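PDB 5GSZ: kinesin-like protein KIF19 from Mus musculus, which moves toward microtubule plus ends and depolymerises microtubules at ciliary tips, thereby regulating the length of motile cilia. Local coordinates for residues 101-106 / 334-339; 82-87 / 318-323; 249-254 / 301-306. One frame throughout, in Å; residues are numbered along the deposited sequence.

All three contacts belong to the kinesin motor domain, the part of the protein in this chain, and meet on its central mixed sheet. Strands 315-323, 97-103 and 242-250 lie side by side there and bring a segment each to contacts 2, 1 and 3. Contact 1 sets helix 330-340 and contact 3 sets helix 302-307 on one face of the sheet, while contact 2 sets helix 77-84 on the other. The centres of contacts 1 and 2 lie about 13 Å apart, those of 1 and 3 about 14 Å. Along the chain the order is 82-87, 101-106, 249-254, 301-306, 318-323, 334-339, so segments far apart in sequence are gathered on one sheet, and contact 1 alone holds residues of the ADP pocket.

Contact 1 of 3, residues 101-106 / 334-339; sequences FAYGPT and RNTLTY. With ADP (adenosine-5'-diphosphate), chain B.
The aromatic rings of Y103 and Y339 lie almost flat on one another in an offset stack, with centroids 4.6 Å apart and planes inclined by only 15°. Over one face of the Y103 ring sits the CD2-CE2 side of Y339, CD2 approaching Y103 CZ to 3.5 Å. Seen from the partner, it is the outer end of Y103 that overlaps: its OH rides above one face of the Y339 ring, displaced toward the rim near CD2 and CG. The edge of Y103 is met in plane by a methyl group, T336 CG2, which comes within 4.0 Å of Y103 CE1. T336 and Y339 stand one helical turn apart, and both project toward the strand end. On Y339, CG is anti to the backbone N (chi1 178°), which carries the ring away from its helix and across that of Y103. A leucine in place of Y103 would probably leave the Y339 ring without its stacking partner and open a gap beside the T336 methyl. Farther along, T336 OG1 packs against the proline ring, 3.6 Å from P105 CD, while its hydrogen bond goes to E332 O in the preceding turn. Between the tyrosine and the proline, G104 has a positive phi of 148° and backbone angles at which a side chain would run into the preceding carbonyl oxygen; its own O accepts from K110 NZ. P105 and T106 line the ADP pocket, with P105 O 3.7 Å from the phosphate oxygen O2B of ADP. Strand 97-103 leading through G104 to K110 and T111, with backbone amides of G107, G109, T111 and Y112 bonded to the nucleotide, is the P-loop (Walker A) motif of kinesins, here packed at its start against helix 330-340.

Contact 2 of 3, residues 82-87 / 318-323; sequences QATTKS and VMIAHI
Apolar contact between T84 and I320 is the first kind of interaction here. The methyl CG2 of T84 lies 3.7 Å from CD1 of I320, and the same I320 methyl also comes within 3.9 Å of T84 CB, so the isoleucine tip lies against the CB-CG2 side of the threonine. The two side chains cross at about a right angle. I320 reaches this far because its CG1-CD1 arm is fully extended (chi2 -174°), pushing the terminal methyl out from the sheet.

The second kind of contact is between side chain and backbone: both valine methyls of V318 face the carbonyl of T84, with V318 CG2 3.7 Å from T84 O. The side chains themselves stay a little farther apart, T84 CB being 4.2 Å from V318 CG1. No hydrogen bond crosses the interface; the buried hydroxyl of T84 is satisfied within its own helix, where OG1 bonds to V80 O one turn earlier. With OG1 bonded back into the helix, the side chain offers I320 chiefly CG2 and CB.

Helix 77-84 thus packs through T84 against strand 315-323, which runs in the sheet between strands 12-18 and 97-103. T84 also touches M13 and F71, and V318 packs on M13 and V100, so neighbouring strands share the same buried layer. On the opposite face of strand 315-323, M319, A321 and I323 pack against helix 330-340.

Contact 3 of 3, residues 249-254 / 301-306; sequences IDLAGS and SKLTRL
L303 reaches across to both I249 and L251, and its course from the helix backbone explains how one residue meets two. From CB, which points toward the strand, the chain continues to CG anti to the backbone N (chi1 173°), and at CG it forks. One branch, CD1, meets the end of I249, with L303 CD1 and I249 CD1 4.0 Å apart. The other, CD2, turns to the second leucine and touches it methyl to methyl, L303 CD2 lying 4.0 Å from L251 CD2. L303 meets I249 at a slant and L251 at about a right angle, and the contact is wholly apolar.

The start of the helix that carries L303 is fixed separately. S301 is its N-cap, OG accepting from T304 N over 3.2 Å at an N-H...O angle of 155°, and K302 N is held by E156 OE1.

D250, between the two strand-side partners, is turned away from L303 toward R206 and T111; with G253 it fits the DxxG of the kinesin switch II sequence. Helix 302-307 lies over the sheet where strand 242-250, between 97-103 and 220-232, runs out into the switch loop. L303 extends the packing to H221 of strand 220-232 and I153 of strand 142-154, while L251 leans on Y103 of strand 97-103.

Contact 1 of 3, residues 101-106 / 334-339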
loop_
_atom_site.group_PDB
_atom_site.type_symbol
_atom_site.label_atom_id
_atom_site.label_comp_id
_atom_site.label_asym_id
_atom_site.label_seq_id
_atom_site.Cartn_x
_atom_site.Cartn_y
_atom_site.Cartn_z
ATOM N N PHE A 101 -1.169 -0.463 -2.503
ATOM C CA PHE A 101 -0.904 0.400 -1.360
ATOM C C PHE A 101 -1.877 0.127 -0.234
ATOM O O PHE A 101 -3.092 0.066 -0.456
ATOM C CB PHE A 101 -1.069 1.878 -1.696
ATOM C CG PHE A 101 -0.254 2.325 -2.822
ATOM C CD1 PHE A 101 1.093 2.619 -2.644
ATOM C CD2 PHE A 101 -0.830 2.494 -4.066
ATOM C CE1 PHE A 101 1.869 3.067 -3.705
ATOM C CE2 PHE A 101 -0.073 2.928 -5.137
ATOM C CZ PHE A 101 1.281 3.219 -4.960
ATOM N N ALA A 102 -1.341 0.047 0.976
ATOM C CA ALA A 102 -2.120 0.251 2.188
ATOM C C ALA A 102 -1.957 1.703 2.610
ATOM O O ALA A 102 -0.841 2.138 2.918
ATOM C CB ALA A 102 -1.676 -0.690 3.306
ATOM N N TYR A 103 -3.059 2.445 2.621
ATOM C CA TYR A 103 -3.041 3.863 2.951
ATOM C C TYR A 103 -3.976 4.141 4.130
ATOM O O TYR A 103 -5.028 3.510 4.284
ATOM C CB TYR A 103 -3.437 4.711 1.713
ATOM C CG TYR A 103 -3.676 6.194 1.954
ATOM C CD1 TYR A 103 -4.866 6.652 2.495
ATOM C CD2 TYR A 103 -2.700 7.141 1.619
ATOM C CE1 TYR A 103 -5.083 8.006 2.701
ATOM C CE2 TYR A 103 -2.905 8.491 1.823
ATOM C CZ TYR A 103 -4.101 8.925 2.366
ATOM O OH TYR A 103 -4.305 10.281 2.561
ATOM N N GLY A 104 -3.601 5.115 4.949
ATOM C CA GLY A 104 -4.464 5.576 6.005
ATOM C C GLY A 104 -3.677 6.039 7.206
ATOM O O GLY A 104 -2.458 5.864 7.291
ATOM N N PRO A 105 -4.368 6.652 8.160
ATOM C CA PRO A 105 -3.697 7.148 9.368
ATOM C C PRO A 105 -3.185 5.995 10.219
ATOM O O PRO A 105 -3.660 4.862 10.121
ATOM C CB PRO A 105 -4.800 7.918 10.097
ATOM C CG PRO A 105 -5.918 8.042 9.131
ATOM C CD PRO A 105 -5.815 6.896 8.187
ATOM N N THR A 106 -2.198 6.296 11.061
ATOM C CA THR A 106 -1.635 5.291 11.960
ATOM C C THR A 106 -2.708 4.630 12.822
ATOM O O THR A 106 -3.624 5.285 13.319
ATOM C CB THR A 106 -0.577 5.935 12.855
ATOM O OG1 THR A 106 0.478 6.469 12.045
ATOM C CG2 THR A 106 0.008 4.926 13.817
ATOM N N ARG A 334 -12.642 11.478 7.732
ATOM C CA ARG A 334 -13.195 12.301 6.663
ATOM C C ARG A 334 -12.116 12.733 5.670
ATOM O O ARG A 334 -12.340 12.715 4.457
ATOM C CB ARG A 334 -13.912 13.517 7.258
ATOM C CG ARG A 334 -14.190 14.605 6.235
ATOM C CD ARG A 334 -14.989 15.752 6.808
ATOM N NE ARG A 334 -14.263 16.465 7.854
ATOM C CZ ARG A 334 -14.723 17.554 8.449
ATOM N NH1 ARG A 334 -15.894 18.040 8.088
ATOM N NH2 ARG A 334 -14.024 18.146 9.403
ATOM N N ASN A 335 -10.935 13.104 6.153
ATOM C CA ASN A 335 -9.829 13.328 5.237
ATOM C C ASN A 335 -9.571 12.089 4.387
ATOM O O ASN A 335 -9.424 12.178 3.163
ATOM C CB ASN A 335 -8.577 13.739 6.013
ATOM C CG ASN A 335 -8.706 15.120 6.614
ATOM O OD1 ASN A 335 -9.590 15.887 6.230
ATOM N ND2 ASN A 335 -7.824 15.453 7.547
ATOM N N THR A 336 -9.548 10.916 5.014
ATOM C CA THR A 336 -9.237 9.706 4.265
ATOM C C THR A 336 -10.316 9.424 3.228
ATOM O O THR A 336 -10.018 9.266 2.035
ATOM C CB THR A 336 -9.048 8.518 5.219
ATOM O OG1 THR A 336 -8.074 8.857 6.212
ATOM C CG2 THR A 336 -8.568 7.277 4.470
ATOM N N LEU A 337 -11.583 9.400 3.662
ATOM C CA LEU A 337 -12.685 9.092 2.751
ATOM C C LEU A 337 -12.785 10.094 1.604
ATOM O O LEU A 337 -13.162 9.717 0.489
ATOM C CB LEU A 337 -13.990 9.054 3.525
ATOM C CG LEU A 337 -14.106 7.953 4.558
ATOM C CD1 LEU A 337 -15.024 8.417 5.646
ATOM C CD2 LEU A 337 -14.698 6.763 3.899
ATOM N N THR A 338 -12.459 11.369 1.859
ATOM C CA THR A 338 -12.385 12.369 0.795
ATOM C C THR A 338 -11.280 12.042 -0.208
ATOM O O THR A 338 -11.453 12.190 -1.424
ATOM C CB THR A 338 -12.131 13.744 1.406
ATOM O OG1 THR A 338 -13.260 14.110 2.197
ATOM C CG2 THR A 338 -11.851 14.811 0.311
ATOM N N TYR A 339 -10.119 11.640 0.300
ATOM C CA TYR A 339 -8.978 11.387 -0.560
ATOM C C TYR A 339 -9.243 10.197 -1.470
ATOM O O TYR A 339 -8.920 10.235 -2.662
ATOM C CB TYR A 339 -7.750 11.178 0.320
ATOM C CG TYR A 339 -6.476 10.850 -0.405
ATOM C CD1 TYR A 339 -5.727 11.842 -1.020
ATOM C CD2 TYR A 339 -6.005 9.540 -0.454
ATOM C CE1 TYR A 339 -4.548 11.534 -1.676
ATOM C CE2 TYR A 339 -4.842 9.225 -1.108
ATOM C CZ TYR A 339 -4.114 10.222 -1.713
ATOM O OH TYR A 339 -2.952 9.905 -2.360
HETATM P PB ADP B . -1.274 0.778 10.902
HETATM O O1B ADP B . -0.415 -0.291 10.267
HETATM O O2B ADP B . -2.124 1.474 9.866
HETATM O O3B ADP B . -0.550 1.655 11.888
HETATM P PA ADP B . -1.957 -1.494 12.394
HETATM O O1A ADP B . -2.637 -2.512 11.532
HETATM O O2A ADP B . -0.470 -1.533 12.640
HETATM O O3A ADP B . -2.318 -0.008 11.852
HETATM O "O5'" ADP B . -2.554 -1.519 13.882
HETATM C "C5'" ADP B . -3.928 -1.672 14.193
HETATM C "C4'" ADP B . -4.011 -2.618 15.372
HETATM O "O4'" ADP B . -5.308 -3.198 15.330
HETATM C "C3'" ADP B . -3.051 -3.755 15.145
HETATM O "O3'" ADP B . -2.814 -4.332 16.430
HETATM C "C2'" ADP B . -3.824 -4.707 14.257
HETATM O "O2'" ADP B . -3.478 -6.069 14.543
HETATM C "C1'" ADP B . -5.278 -4.443 14.634
HETATM N N9 ADP B . -6.159 -4.348 13.444
HETATM C C8 ADP B . -6.058 -3.450 12.438
HETATM N N7 ADP B . -7.029 -3.619 11.500
HETATM C C5 ADP B . -7.773 -4.659 11.912
HETATM C C6 ADP B . -8.940 -5.376 11.383
HETATM N N6 ADP B . -9.515 -4.994 10.215
HETATM N N1 ADP B . -9.407 -6.414 12.110
HETATM C C2 ADP B . -8.845 -6.781 13.273
HETATM N N3 ADP B . -7.765 -6.184 13.804
HETATM C C4 ADP B . -7.200 -5.134 13.183
#

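Contact 2 of 3, residues 82-87 / 318-323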
loop_
_atom_site.group_PDB
_atom_site.type_symbol
_atom_site.label_atom_id
_atom_site.label_comp_id
_atom_site.label_asym_id
_atom_site.label_seq_id
_atom_site.Cartn_x
_atom_site.Cartn_y
_atom_site.Cartn_z
ATOM N N GLN A 82 -9.070 -11.739 -1.723
ATOM C CA GLN A 82 -9.783 -12.127 -2.935
ATOM C C GLN A 82 -10.306 -10.899 -3.673
ATOM O O GLN A 82 -10.248 -10.830 -4.904
ATOM C CB GLN A 82 -10.942 -13.068 -2.600
ATOM C CG GLN A 82 -10.621 -14.374 -1.858
ATOM C CD GLN A 82 -10.068 -15.476 -2.742
ATOM O OE1 GLN A 82 -10.179 -15.422 -3.964
ATOM N NE2 GLN A 82 -9.505 -16.507 -2.117
ATOM N N ALA A 83 -10.793 -9.912 -2.938
ATOM C CA ALA A 83 -11.415 -8.763 -3.569
ATOM C C ALA A 83 -10.421 -7.714 -4.028
ATOM O O ALA A 83 -10.815 -6.784 -4.741
ATOM C CB ALA A 83 -12.409 -8.113 -2.608
ATOM N N THR A 84 -9.158 -7.806 -3.637
ATOM C CA THR A 84 -8.255 -6.700 -3.938
ATOM C C THR A 84 -7.114 -7.085 -4.864
ATOM O O THR A 84 -6.923 -6.425 -5.900
ATOM C CB THR A 84 -7.687 -6.079 -2.645
ATOM O OG1 THR A 84 -7.099 -7.098 -1.836
ATOM C CG2 THR A 84 -8.777 -5.393 -1.878
ATOM N N THR A 85 -6.336 -8.127 -4.525
ATOM C CA THR A 85 -5.092 -8.382 -5.228
ATOM C C THR A 85 -5.000 -9.740 -5.915
ATOM O O THR A 85 -4.089 -9.931 -6.721
ATOM C CB THR A 85 -3.898 -8.225 -4.271
ATOM O OG1 THR A 85 -3.975 -9.202 -3.236
ATOM C CG2 THR A 85 -3.930 -6.887 -3.622
ATOM N N LYS A 86 -5.894 -10.687 -5.631
ATOM C CA LYS A 86 -5.788 -12.004 -6.254
ATOM C C LYS A 86 -5.711 -11.893 -7.775
ATOM O O LYS A 86 -4.859 -12.519 -8.420
ATOM C CB LYS A 86 -6.974 -12.879 -5.839
ATOM C CG LYS A 86 -6.901 -14.308 -6.341
ATOM C CD LYS A 86 -8.261 -14.954 -6.258
ATOM C CE LYS A 86 -8.303 -16.343 -6.879
ATOM N NZ LYS A 86 -7.534 -17.346 -6.095
ATOM N N SER A 87 -6.587 -11.073 -8.364
ATOM C CA SER A 87 -6.686 -10.948 -9.811
ATOM C C SER A 87 -5.497 -10.239 -10.436
ATOM O O SER A 87 -5.398 -10.216 -11.664
ATOM C CB SER A 87 -7.959 -10.200 -10.185
ATOM O OG SER A 87 -7.858 -8.813 -9.886
ATOM N N VAL A 318 -3.842 -0.740 -7.052
ATOM C CA VAL A 318 -4.871 -1.020 -6.062
ATOM C C VAL A 318 -4.507 -0.262 -4.799
ATOM O O VAL A 318 -3.469 -0.537 -4.188
ATOM C CB VAL A 318 -4.969 -2.524 -5.761
ATOM C CG1 VAL A 318 -6.005 -2.786 -4.662
ATOM C CG2 VAL A 318 -5.284 -3.288 -7.016
ATOM N N MET A 319 -5.347 0.684 -4.400
ATOM C CA MET A 319 -5.174 1.348 -3.114
ATOM C C MET A 319 -6.206 0.827 -2.134
ATOM O O MET A 319 -7.393 0.753 -2.461
ATOM C CB MET A 319 -5.307 2.863 -3.203
ATOM C CG MET A 319 -5.248 3.482 -1.816
ATOM S SD MET A 319 -5.419 5.267 -1.750
ATOM C CE MET A 319 -7.025 5.469 -2.477
ATOM N N ILE A 320 -5.754 0.470 -0.944
ATOM C CA ILE A 320 -6.641 0.079 0.136
ATOM C C ILE A 320 -6.533 1.146 1.218
ATOM O O ILE A 320 -5.564 1.177 1.990
ATOM C CB ILE A 320 -6.303 -1.306 0.684
ATOM C CG1 ILE A 320 -6.301 -2.330 -0.442
ATOM C CG2 ILE A 320 -7.301 -1.694 1.754
ATOM C CD1 ILE A 320 -6.125 -3.746 0.068
ATOM N N ALA A 321 -7.532 2.026 1.267
ATOM C CA ALA A 321 -7.633 3.012 2.334
ATOM C C ALA A 321 -8.215 2.390 3.603
ATOM O O ALA A 321 -9.096 1.527 3.543
ATOM C CB ALA A 321 -8.501 4.181 1.881
ATOM N N HIS A 322 -7.734 2.859 4.755
ATOM C CA HIS A 322 -8.109 2.338 6.068
ATOM C C HIS A 322 -8.614 3.455 6.967
ATOM O O HIS A 322 -8.016 4.532 7.009
ATOM C CB HIS A 322 -6.904 1.657 6.740
ATOM C CG HIS A 322 -6.384 0.482 5.976
ATOM N ND1 HIS A 322 -5.536 0.610 4.896
ATOM C CD2 HIS A 322 -6.614 -0.844 6.120
ATOM C CE1 HIS A 322 -5.255 -0.588 4.420
ATOM N NE2 HIS A 322 -5.903 -1.488 5.142
ATOM N N ILE A 323 -9.704 3.201 7.699
ATOM C CA ILE A 323 -10.198 4.146 8.702
ATOM C C ILE A 323 -10.585 3.408 9.973
ATOM O O ILE A 323 -10.851 2.202 9.977
ATOM C CB ILE A 323 -11.422 4.993 8.254
ATOM C CG1 ILE A 323 -12.669 4.117 8.135
ATOM C CG2 ILE A 323 -11.136 5.785 6.965
ATOM C CD1 ILE A 323 -13.910 4.874 7.735
#

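Contact 3 of 3, residues 249-254 / 301-306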
loop_
_atom_site.group_PDB
_atom_site.type_symbol
_atom_site.label_atom_id
_atom_site.label_comp_id
_atom_site.label_asym_id
_atom_site.label_seq_id
_atom_site.Cartn_x
_atom_site.Cartn_y
_atom_site.Cartn_z
ATOM N N ILE A 249 2.944 -2.374 -0.835
ATOM C CA ILE A 249 3.462 -1.264 -0.054
ATOM C C ILE A 249 2.596 -1.028 1.171
ATOM O O ILE A 249 1.368 -0.914 1.066
ATOM C CB ILE A 249 3.580 0.004 -0.906
ATOM C CG1 ILE A 249 4.540 -0.279 -2.065
ATOM C CG2 ILE A 249 4.064 1.169 -0.036
ATOM C CD1 ILE A 249 4.411 0.684 -3.216
ATOM N N ASP A 250 3.259 -0.970 2.331
ATOM C CA ASP A 250 2.712 -0.516 3.601
ATOM C C ASP A 250 3.193 0.919 3.812
ATOM O O ASP A 250 4.322 1.140 4.248
ATOM C CB ASP A 250 3.182 -1.436 4.720
ATOM C CG ASP A 250 2.514 -1.130 6.060
ATOM O OD1 ASP A 250 1.468 -0.447 6.081
ATOM O OD2 ASP A 250 3.041 -1.581 7.099
ATOM N N LEU A 251 2.337 1.891 3.515
ATOM C CA LEU A 251 2.764 3.284 3.462
ATOM C C LEU A 251 3.036 3.850 4.853
ATOM O O LEU A 251 2.718 3.255 5.888
ATOM C CB LEU A 251 1.713 4.166 2.788
ATOM C CG LEU A 251 1.526 4.053 1.286
ATOM C CD1 LEU A 251 0.403 4.940 0.807
ATOM C CD2 LEU A 251 2.808 4.431 0.616
ATOM N N ALA A 252 3.626 5.042 4.858
ATOM C CA ALA A 252 3.645 5.850 6.059
ATOM C C ALA A 252 2.224 6.299 6.395
ATOM O O ALA A 252 1.310 6.234 5.565
ATOM C CB ALA A 252 4.583 7.046 5.883
ATOM N N GLY A 253 2.031 6.723 7.641
ATOM C CA GLY A 253 0.714 7.142 8.070
ATOM C C GLY A 253 0.288 8.443 7.411
ATOM O O GLY A 253 1.103 9.316 7.118
ATOM N N SER A 254 -1.022 8.564 7.175
ATOM C CA SER A 254 -1.544 9.735 6.469
ATOM C C SER A 254 -1.265 11.045 7.200
ATOM O O SER A 254 -1.206 12.101 6.566
ATOM C CB SER A 254 -3.044 9.588 6.272
ATOM O OG SER A 254 -3.304 8.443 5.524
ATOM N N SER A 301 10.694 11.595 -4.890
ATOM C CA SER A 301 10.991 10.817 -3.699
ATOM C C SER A 301 11.587 9.469 -4.093
ATOM O O SER A 301 11.476 9.023 -5.239
ATOM C CB SER A 301 9.728 10.622 -2.872
ATOM O OG SER A 301 8.714 10.031 -3.661
ATOM N N LYS A 302 12.256 8.824 -3.134
ATOM C CA LYS A 302 12.743 7.474 -3.391
ATOM C C LYS A 302 11.605 6.565 -3.851
ATOM O O LYS A 302 11.767 5.790 -4.799
ATOM C CB LYS A 302 13.428 6.902 -2.145
ATOM C CG LYS A 302 14.535 7.781 -1.579
ATOM C CD LYS A 302 15.711 7.956 -2.551
ATOM C CE LYS A 302 16.629 9.091 -2.108
ATOM N NZ LYS A 302 15.938 10.418 -2.241
ATOM N N LEU A 303 10.427 6.675 -3.220
ATOM C CA LEU A 303 9.343 5.771 -3.580
ATOM C C LEU A 303 8.839 6.047 -4.983
ATOM O O LEU A 303 8.517 5.106 -5.715
ATOM C CB LEU A 303 8.213 5.856 -2.556
ATOM C CG LEU A 303 6.899 5.112 -2.828
ATOM C CD1 LEU A 303 7.155 3.634 -2.974
ATOM C CD2 LEU A 303 5.885 5.346 -1.715
ATOM N N THR A 304 8.801 7.315 -5.396
ATOM C CA THR A 304 8.411 7.634 -6.772
ATOM C C THR A 304 9.408 7.070 -7.776
ATOM O O THR A 304 9.019 6.452 -8.779
ATOM C CB THR A 304 8.291 9.141 -6.964
ATOM O OG1 THR A 304 7.206 9.642 -6.183
ATOM C CG2 THR A 304 8.038 9.447 -8.416
ATOM N N ARG A 305 10.702 7.303 -7.534
ATOM C CA ARG A 305 11.726 6.789 -8.440
ATOM C C ARG A 305 11.672 5.267 -8.521
ATOM O O ARG A 305 11.767 4.696 -9.611
ATOM C CB ARG A 305 13.118 7.275 -8.004
ATOM C CG ARG A 305 13.437 8.727 -8.427
ATOM C CD ARG A 305 14.351 9.475 -7.430
ATOM N NE ARG A 305 15.708 8.935 -7.347
ATOM C CZ ARG A 305 16.586 9.254 -6.397
ATOM N NH1 ARG A 305 16.252 10.110 -5.435
ATOM N NH2 ARG A 305 17.797 8.705 -6.398
ATOM N N LEU A 306 11.472 4.591 -7.383
ATOM C CA LEU A 306 11.391 3.131 -7.411
ATOM C C LEU A 306 10.199 2.644 -8.231
ATOM O O LEU A 306 10.291 1.619 -8.909
ATOM C CB LEU A 306 11.327 2.575 -5.987
ATOM C CG LEU A 306 10.960 1.095 -5.885
ATOM C CD1 LEU A 306 12.086 0.292 -6.495
ATOM C CD2 LEU A 306 10.719 0.624 -4.454
#